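Local coordinates for protein putative LacI-family transcriptional regulator (Bacteroides fragilis, PDB 3GBV) that is probably a LacI-family transcriptional regulator, its periplasmic-binding-protein-like domain presumably sensing a small-molecule effector that tunes binding to DNA, at residues Y23-D26 / V27-I31. Residues are numbered along the deposited sequence; the frame is centred on the assembly and turned at random.
Sequences YWTD and VQKGI
Val27 packs one turn along from Tyr23 and next to Trp24 in a local contact within the first turns of helix 23-37, the helix that follows the first strand of the periplasmic-binding-protein-like fold. Three successive i to i+4 backbone hydrogen bonds build these turns. Gln28 N reaches Trp24 O at 2.9 Å, with an N-H...O angle of 156°; Lys29 N bonds to Thr25 O at 3.1 Å; and Gly30 N meets Asp26 O at 2.9 Å, the straightest of the three at 163°.

A single methyl of Val27 makes the contact with both aromatic rings. Val27 CG2 lies 3.7 Å from Tyr23 CE2 and 4.0 Å from Trp24 CE3, touching both obliquely. With CG1 anti to the backbone N (chi1 176°), CG2 sits beside that N and is carried back toward the start of the helix, where the two rings are. The rings also meet each other: the edge of Tyr23 is set against a face of the Trp24 indole, with Tyr23 CD2 3.6 Å above the indole plane. On another side of the helix, the aliphatic part of Lys29 runs back along the backbone, its CG 3.3 Å from Thr25 O.

Thr25 OG1 accepts a hydrogen bond from Gly21 N, tying this turn to the residues just before it. Trp24 and Gln28 lean on Leu15 of strand 9-16, and Gln28 and Ile31 reach strand 43-50, so the helix packs on both strands it connects in this beta-alpha-beta unit, while Tyr23, Asp26 and Val27 touch Pro254 at the start of helix 254-270.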
loop_
_atom_site.group_PDB
_atom_site.type_symbol
_atom_site.label_atom_id
_atom_site.label_comp_id
_atom_site.label_asym_id
_atom_site.label_seq_id
_atom_site.Cartn_x
_atom_site.Cartn_y
_atom_site.Cartn_z
ATOM N N TYR A 23 4.496 13.222 12.476
ATOM C CA TYR A 23 4.649 11.789 12.303
ATOM C C TYR A 23 4.335 10.893 13.498
ATOM O O TYR A 23 3.605 9.920 13.368
ATOM C CB TYR A 23 6.058 11.453 11.820
ATOM C CG TYR A 23 6.229 9.972 11.587
ATOM C CD1 TYR A 23 5.688 9.359 10.454
ATOM C CD2 TYR A 23 6.871 9.168 12.530
ATOM C CE1 TYR A 23 5.776 7.979 10.272
ATOM C CE2 TYR A 23 6.965 7.792 12.359
ATOM C CZ TYR A 23 6.416 7.202 11.232
ATOM O OH TYR A 23 6.495 5.841 11.085
ATOM N N TRP A 24 4.880 11.229 14.656
ATOM C CA TRP A 24 4.709 10.404 15.843
ATOM C C TRP A 24 3.305 10.267 16.415
ATOM O O TRP A 24 3.025 9.320 17.164
ATOM C CB TRP A 24 5.689 10.875 16.918
ATOM C CG TRP A 24 7.078 10.971 16.368
ATOM C CD1 TRP A 24 7.744 12.112 16.001
ATOM C CD2 TRP A 24 7.928 9.882 16.018
ATOM N NE1 TRP A 24 8.959 11.793 15.436
ATOM C CE2 TRP A 24 9.098 10.421 15.434
ATOM C CE3 TRP A 24 7.821 8.488 16.133
ATOM C CZ2 TRP A 24 10.149 9.629 14.970
ATOM C CZ3 TRP A 24 8.862 7.693 15.670
ATOM C CH2 TRP A 24 10.013 8.269 15.096
ATOM N N THR A 25 2.419 11.190 16.069
ATOM C CA THR A 25 1.052 11.105 16.572
ATOM C C THR A 25 0.399 9.766 16.178
ATOM O O THR A 25 -0.357 9.178 16.946
ATOM C CB THR A 25 0.218 12.280 16.044
ATOM O OG1 THR A 25 0.765 13.502 16.556
ATOM C CG2 THR A 25 -1.226 12.160 16.486
ATOM N N ASP A 26 0.711 9.278 14.984
ATOM C CA ASP A 26 0.150 8.016 14.524
ATOM C C ASP A 26 0.763 6.815 15.254
ATOM O O ASP A 26 0.058 5.869 15.614
ATOM C CB ASP A 26 0.334 7.881 13.019
ATOM C CG ASP A 26 -0.621 8.766 12.241
ATOM O OD1 ASP A 26 -1.831 8.737 12.554
ATOM O OD2 ASP A 26 -0.168 9.481 11.315
ATOM N N VAL A 27 2.075 6.858 15.471
ATOM C CA VAL A 27 2.752 5.781 16.184
ATOM C C VAL A 27 2.153 5.699 17.587
ATOM O O VAL A 27 1.959 4.607 18.131
ATOM C CB VAL A 27 4.264 6.051 16.309
ATOM C CG1 VAL A 27 4.927 4.954 17.146
ATOM C CG2 VAL A 27 4.890 6.131 14.921
ATOM N N GLN A 28 1.849 6.857 18.165
ATOM C CA GLN A 28 1.275 6.894 19.502
ATOM C C GLN A 28 -0.136 6.316 19.528
ATOM O O GLN A 28 -0.504 5.624 20.482
ATOM C CB GLN A 28 1.302 8.319 20.057
ATOM C CG GLN A 28 2.660 8.697 20.635
ATOM C CD GLN A 28 2.724 10.136 21.124
ATOM O OE1 GLN A 28 1.700 10.749 21.429
ATOM N NE2 GLN A 28 3.934 10.673 21.219
ATOM N N LYS A 29 -0.923 6.591 18.488
ATOM C CA LYS A 29 -2.266 6.031 18.414
ATOM C C LYS A 29 -2.085 4.519 18.407
ATOM O O LYS A 29 -2.786 3.796 19.114
ATOM C CB LYS A 29 -2.996 6.463 17.132
ATOM C CG LYS A 29 -3.382 7.940 17.077
ATOM C CD LYS A 29 -4.381 8.221 15.954
ATOM C CE LYS A 29 -4.636 9.720 15.791
ATOM N NZ LYS A 29 -5.063 10.371 17.071
ATOM N N GLY A 30 -1.121 4.053 17.615
ATOM C CA GLY A 30 -0.854 2.628 17.535
ATOM C C GLY A 30 -0.629 2.039 18.913
ATOM O O GLY A 30 -1.241 1.035 19.272
ATOM N N ILE A 31 0.251 2.670 19.683
ATOM C CA ILE A 31 0.565 2.222 21.030
ATOM C C ILE A 31 -0.705 2.169 21.882
ATOM O O ILE A 31 -0.945 1.196 22.602
ATOM C CB ILE A 31 1.593 3.172 21.695
ATOM C CG1 ILE A 31 2.964 3.028 21.012
ATOM C CG2 ILE A 31 1.705 2.869 23.177
ATOM C CD1 ILE A 31 3.944 4.140 21.368
#